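Local coordinates for glutamate ABC superfamily ATP binding cassette transporter, binding protein (Enterococcus faecium DO, PDB 5EYF), which binds glutamate and, as a solute-binding protein of its family, probably hands it over to an ABC transporter for uptake, at residues 46-51 / 220-225; 108-113 / 179-184. All coordinates share one frame; numbering follows the deposited sequence.

Interaction 1: residues 46-51 / 220-225; sequences AKAITK and EEMHAD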
loop_
_atom_site.group_PDB
_atom_site.type_symbol
_atom_site.label_atom_id
_atom_site.label_comp_id
_atom_site.label_asym_id
_atom_site.label_seq_id
_atom_site.Cartn_x
_atom_site.Cartn_y
_atom_site.Cartn_z
ATOM N N ALA B 46 3.668 -19.174 2.652
ATOM C CA ALA B 46 3.870 -19.964 3.871
ATOM C C ALA B 46 4.882 -21.083 3.657
ATOM O O ALA B 46 5.760 -21.310 4.498
ATOM C CB ALA B 46 2.539 -20.561 4.319
ATOM N N LYS B 47 4.741 -21.828 2.560
ATOM C CA LYS B 47 5.679 -22.923 2.294
ATOM C C LYS B 47 7.099 -22.394 2.130
ATOM O O LYS B 47 8.054 -22.976 2.666
ATOM C CB LYS B 47 5.241 -23.700 1.053
ATOM C CG LYS B 47 3.932 -24.450 1.235
ATOM C CD LYS B 47 3.500 -25.092 -0.049
ATOM C CE LYS B 47 2.306 -25.971 0.175
ATOM N NZ LYS B 47 2.042 -26.840 -1.015
ATOM N N ALA B 48 7.260 -21.293 1.394
ATOM C CA ALA B 48 8.594 -20.747 1.175
ATOM C C ALA B 48 9.217 -20.254 2.481
ATOM O O ALA B 48 10.421 -20.434 2.713
ATOM C CB ALA B 48 8.519 -19.619 0.145
ATOM N N ILE B 49 8.417 -19.635 3.356
ATOM C CA ILE B 49 8.947 -19.168 4.628
ATOM C C ILE B 49 9.386 -20.344 5.468
ATOM O O ILE B 49 10.452 -20.314 6.097
ATOM C CB ILE B 49 7.886 -18.339 5.370
ATOM C CG1 ILE B 49 7.696 -17.013 4.645
ATOM C CG2 ILE B 49 8.301 -18.110 6.827
ATOM C CD1 ILE B 49 6.517 -16.218 5.186
ATOM N N THR B 50 8.563 -21.386 5.501
ATOM C CA THR B 50 8.906 -22.558 6.283
ATOM C C THR B 50 10.232 -23.159 5.836
ATOM O O THR B 50 11.052 -23.571 6.672
ATOM C CB THR B 50 7.788 -23.587 6.170
ATOM O OG1 THR B 50 6.562 -22.973 6.586
ATOM C CG2 THR B 50 8.078 -24.745 7.135
ATOM N N LYS B 51 10.486 -23.183 4.529
ATOM C CA LYS B 51 11.772 -23.723 4.080
ATOM C C LYS B 51 12.943 -22.815 4.467
ATOM O O LYS B 51 14.051 -23.310 4.739
ATOM C CB LYS B 51 11.744 -23.956 2.566
ATOM C CG LYS B 51 10.745 -25.032 2.110
ATOM C CD LYS B 51 11.006 -26.387 2.777
ATOM C CE LYS B 51 10.224 -27.506 2.070
ATOM N NZ LYS B 51 10.230 -28.814 2.808
ATOM N N GLU B 220 12.763 -11.412 4.135
ATOM C CA GLU B 220 13.925 -10.682 3.621
ATOM C C GLU B 220 14.704 -11.525 2.618
ATOM O O GLU B 220 15.040 -11.064 1.524
ATOM C CB GLU B 220 14.835 -10.257 4.776
ATOM C CG GLU B 220 16.008 -9.376 4.354
ATOM C CD GLU B 220 16.835 -8.874 5.537
ATOM O OE1 GLU B 220 16.615 -9.345 6.675
ATOM O OE2 GLU B 220 17.708 -8.003 5.330
ATOM N N GLU B 221 14.992 -12.771 2.982
ATOM C CA GLU B 221 15.764 -13.649 2.112
ATOM C C GLU B 221 15.022 -13.927 0.809
ATOM O O GLU B 221 15.643 -13.999 -0.261
ATOM C CB GLU B 221 16.056 -14.948 2.858
ATOM C CG GLU B 221 17.124 -14.828 3.961
ATOM C CD GLU B 221 17.347 -16.141 4.714
ATOM O OE1 GLU B 221 17.146 -17.228 4.114
ATOM O OE2 GLU B 221 17.722 -16.084 5.912
HETATM N N MSE B 222 13.692 -14.048 0.873
HETATM C CA MSE B 222 12.896 -14.359 -0.301
HETATM C C MSE B 222 12.812 -13.170 -1.255
HETATM O O MSE B 222 12.772 -13.329 -2.476
HETATM C CB MSE B 222 11.483 -14.775 0.123
HETATM C CG MSE B 222 11.455 -16.146 0.850
HETATM SE SE MSE B 222 9.845 -16.413 1.894
HETATM C CE MSE B 222 8.472 -16.106 0.524
ATOM N N HIS B 223 12.759 -11.967 -0.682
ATOM C CA HIS B 223 12.872 -10.773 -1.514
ATOM C C HIS B 223 14.261 -10.633 -2.108
ATOM O O HIS B 223 14.403 -10.158 -3.242
ATOM C CB HIS B 223 12.541 -9.537 -0.700
ATOM C CG HIS B 223 11.092 -9.371 -0.439
ATOM N ND1 HIS B 223 10.205 -8.953 -1.411
ATOM C CD2 HIS B 223 10.372 -9.528 0.694
ATOM C CE1 HIS B 223 8.998 -8.871 -0.884
ATOM N NE2 HIS B 223 9.071 -9.216 0.389
ATOM N N ALA B 224 15.293 -11.054 -1.375
ATOM C CA ALA B 224 16.633 -10.859 -1.897
ATOM C C ALA B 224 16.936 -11.836 -3.020
ATOM O O ALA B 224 17.691 -11.499 -3.934
ATOM C CB ALA B 224 17.659 -10.973 -0.773
ATOM N N ASP B 225 16.372 -13.037 -2.997
ATOM C CA ASP B 225 16.776 -14.039 -3.973
ATOM C C ASP B 225 15.726 -14.314 -5.036
ATOM O O ASP B 225 15.932 -15.189 -5.878
ATOM C CB ASP B 225 17.228 -15.335 -3.292
ATOM C CG ASP B 225 16.107 -16.073 -2.558
ATOM O OD1 ASP B 225 14.922 -15.791 -2.808
ATOM O OD2 ASP B 225 16.431 -16.972 -1.747
#

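Interaction 2: residues 108-113 / 179-184; sequences ALLVKK and LGIADE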
loop_
_atom_site.group_PDB
_atom_site.type_symbol
_atom_site.label_atom_id
_atom_site.label_comp_id
_atom_site.label_asym_id
_atom_site.label_seq_id
_atom_site.Cartn_x
_atom_site.Cartn_y
_atom_site.Cartn_z
ATOM N N ALA B 108 -12.379 -2.568 -2.639
ATOM C CA ALA B 108 -12.952 -2.224 -3.936
ATOM C C ALA B 108 -14.387 -2.713 -4.011
ATOM O O ALA B 108 -14.910 -3.322 -3.075
ATOM C CB ALA B 108 -12.147 -2.814 -5.109
ATOM N N LEU B 109 -15.020 -2.425 -5.147
ATOM C CA LEU B 109 -16.413 -2.766 -5.412
ATOM C C LEU B 109 -16.520 -3.680 -6.616
ATOM O O LEU B 109 -15.884 -3.442 -7.638
ATOM C CB LEU B 109 -17.253 -1.544 -5.736
ATOM C CG LEU B 109 -17.404 -0.468 -4.674
ATOM C CD1 LEU B 109 -18.342 0.641 -5.162
ATOM C CD2 LEU B 109 -17.891 -1.044 -3.348
ATOM N N LEU B 110 -17.388 -4.683 -6.511
ATOM C CA LEU B 110 -17.753 -5.542 -7.627
ATOM C C LEU B 110 -19.236 -5.340 -7.920
ATOM O O LEU B 110 -20.058 -5.382 -6.999
ATOM C CB LEU B 110 -17.480 -7.014 -7.268
ATOM C CG LEU B 110 -17.729 -8.089 -8.332
ATOM C CD1 LEU B 110 -16.523 -8.157 -9.234
ATOM C CD2 LEU B 110 -18.019 -9.468 -7.713
ATOM N N VAL B 111 -19.570 -5.089 -9.191
ATOM C CA VAL B 111 -20.945 -4.871 -9.630
ATOM C C VAL B 111 -21.179 -5.666 -10.907
ATOM O O VAL B 111 -20.239 -6.088 -11.581
ATOM C CB VAL B 111 -21.243 -3.359 -9.872
ATOM C CG1 VAL B 111 -21.051 -2.551 -8.590
ATOM C CG2 VAL B 111 -20.353 -2.803 -10.966
ATOM N N LYS B 112 -22.454 -5.874 -11.239
ATOM C CA LYS B 112 -22.793 -6.381 -12.560
ATOM C C LYS B 112 -22.421 -5.341 -13.616
ATOM O O LYS B 112 -22.717 -4.152 -13.466
ATOM C CB LYS B 112 -24.287 -6.694 -12.633
ATOM C CG LYS B 112 -24.757 -7.307 -13.941
ATOM C CD LYS B 112 -26.265 -7.524 -13.898
ATOM C CE LYS B 112 -26.855 -7.647 -15.292
ATOM N NZ LYS B 112 -26.931 -9.064 -15.720
ATOM N N LYS B 113 -21.798 -5.789 -14.704
ATOM C CA LYS B 113 -21.538 -4.885 -15.825
ATOM C C LYS B 113 -22.790 -4.124 -16.237
ATOM O O LYS B 113 -23.880 -4.693 -16.354
ATOM C CB LYS B 113 -20.995 -5.647 -17.026
ATOM C CG LYS B 113 -19.578 -6.053 -16.848
ATOM C CD LYS B 113 -19.126 -6.983 -17.937
ATOM C CE LYS B 113 -17.713 -7.450 -17.632
ATOM N NZ LYS B 113 -17.056 -8.008 -18.835
ATOM N N LEU B 179 -11.050 -9.966 -7.597
ATOM C CA LEU B 179 -10.508 -10.513 -8.837
ATOM C C LEU B 179 -10.665 -12.022 -8.888
ATOM O O LEU B 179 -11.003 -12.574 -9.936
ATOM C CB LEU B 179 -9.037 -10.133 -8.992
ATOM C CG LEU B 179 -8.737 -8.752 -9.581
ATOM C CD1 LEU B 179 -7.239 -8.575 -9.710
ATOM C CD2 LEU B 179 -9.418 -8.560 -10.922
ATOM N N GLY B 180 -10.385 -12.712 -7.774
ATOM C CA GLY B 180 -10.580 -14.152 -7.729
ATOM C C GLY B 180 -12.004 -14.548 -8.038
ATOM O O GLY B 180 -12.257 -15.649 -8.544
ATOM N N ILE B 181 -12.944 -13.649 -7.774
ATOM C CA ILE B 181 -14.349 -13.879 -8.081
ATOM C C ILE B 181 -14.699 -13.425 -9.495
ATOM O O ILE B 181 -15.489 -14.073 -10.181
ATOM C CB ILE B 181 -15.221 -13.174 -7.025
ATOM C CG1 ILE B 181 -14.878 -13.678 -5.624
ATOM C CG2 ILE B 181 -16.704 -13.363 -7.356
ATOM C CD1 ILE B 181 -15.360 -12.773 -4.508
ATOM N N ALA B 182 -14.144 -12.306 -9.964
ATOM C CA ALA B 182 -14.527 -11.800 -11.282
ATOM C C ALA B 182 -13.954 -12.656 -12.403
ATOM O O ALA B 182 -14.562 -12.756 -13.477
ATOM C CB ALA B 182 -14.076 -10.353 -11.460
ATOM N N ASP B 183 -12.783 -13.259 -12.190
ATOM C CA ASP B 183 -12.281 -14.221 -13.168
ATOM C C ASP B 183 -13.259 -15.378 -13.342
ATOM O O ASP B 183 -13.427 -15.900 -14.449
ATOM C CB ASP B 183 -10.904 -14.742 -12.749
ATOM C CG ASP B 183 -9.796 -13.699 -12.887
ATOM O OD1 ASP B 183 -9.968 -12.700 -13.626
ATOM O OD2 ASP B 183 -8.729 -13.892 -12.262
ATOM N N GLU B 184 -13.926 -15.790 -12.263
ATOM C CA GLU B 184 -14.890 -16.876 -12.376
ATOM C C GLU B 184 -16.213 -16.438 -12.992
ATOM O O GLU B 184 -16.995 -17.298 -13.404
ATOM C CB GLU B 184 -15.168 -17.494 -11.008
ATOM C CG GLU B 184 -13.949 -17.996 -10.288
ATOM C CD GLU B 184 -13.195 -19.047 -11.072
ATOM O OE1 GLU B 184 -12.425 -18.676 -11.984
ATOM O OE2 GLU B 184 -13.374 -20.246 -10.777
#

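Interaction 1: residues 46-51 / 220-225
Ala48 and Met222 have the nearest CA atoms across the two segments, 7.8 Å apart, where an inner turn of helix 41-54 meets the last turns of helix 209-225. Both segments are helical throughout the meeting place, and the contact is entirely apolar. Met222, present as selenomethionine, spans the gap and contributes 69 Å² of the 127 Å² buried. Its CG is anti to the carbonyl carbon, the chain then runs out extended to SE, and a bend at chi3 of 55° turns CE aside onto Ala48. The end of the side chain is thus shared between two neighbours: CE lies against Ala48 CB at 3.5 Å, while SE touches Ile49 CG1, also at 3.5 Å. The Ile49 and Met222 side chains meet at about a right angle, so the selenium presses on one methylene rather than running alongside the branch. SE also comes within 3.8 Å of Ile49 N, putting the selenium close to the helix backbone. The Ile45 and Lys52 side chains, on helix 41-54, touch Met222 as well, and Thr227 and Ile231 of helix 227-235 close over Ala48. On helix 41-54, Thr50 OG1 bonds to Ala46 O at 2.8 Å, and Thr50 N reaches this same oxygen from the opposite face of its carbonyl plane; Trp19 NE1 pairs with the hydroxyl, tying the helix to strand 16-21. A salt bridge from Asp225 to Lys52 joins the helices again beside the apolar patch. Helix-on-helix contact of this kind belongs to the α/β lobes of family 3 solute-binding proteins: one helix lies on the parallel sheet through strands 16-21 and 59-64, and the C-terminal helices pack on its outer side, away from the glutamate site.

Interaction 2: residues 108-113 / 179-184
Leu110 meets Ile181 and Ala182 in a strand-to-helix contact, with one face of strand 103-112 set against the end of helix 175-182 in the mixed-sheet lobe of the protein. The backbones stay well apart, Leu110 CA and Ala182 CA being 7.9 Å from each other, and the side chains fill the interval. Leu110 supplies both touching points from the strand and 55 Å² of the 100 Å² buried. With CG anti to its nitrogen (chi1 -177°), the isobutyl group reaches out to the helix and divides its two methyls between consecutive residues. CD1 meets Ala182 CB at 4.0 Å, and CD2 meets Ile181 CG2 at 4.1 Å. It is the short branch of Ile181 that does the touching; CG1 takes the other position, beside the backbone nitrogen, and the leucine and isoleucine side chains pass each other at an oblique angle. Strand 103-112 pairs antiparallel with both 170-172 and 188-191: Leu110 shares backbone hydrogen bonds with Met171, and Leu109 and Val111 with Val191 and Glu189. Helix 175-182 links those two flanking strands, which are parallel to each other, so it forms the helical arm of a beta-alpha-beta crossover that spans the strand between them. Phe160 of helix 156-164 touches Leu110 and Ile181 alike, and Leu163 adds to the apolar surface around Leu110. Helix 175-182 starts directly after Asp174, which binds the glutamate, and the ligand lies about 10 Å from the Ile181 side chain. Arg26 makes a salt bridge with Asp183 and a hydrogen bond to Gly180 O, while Ile181 O accepts a bond from Asn185 ND2.

Interactions 1 and 2 stand on opposite sides of the chain's centre, 31 Å apart between centres and about 18 Å between nearest atoms, and share no helix or strand. Along the sequence, interaction 2 falls inside the long loop that interaction 1 closes. Interaction 1 joins two helices and is the more buried; interaction 2 lays a helix end on a sheet strand and is only partly buried. Each is apolar across its segments, but a selenomethionine bridges the first and a leucine fork the second. Beside the first, the Asp225-Lys52 salt bridge ties the two helices directly to each other; beside the second, Arg26 holds the helix end.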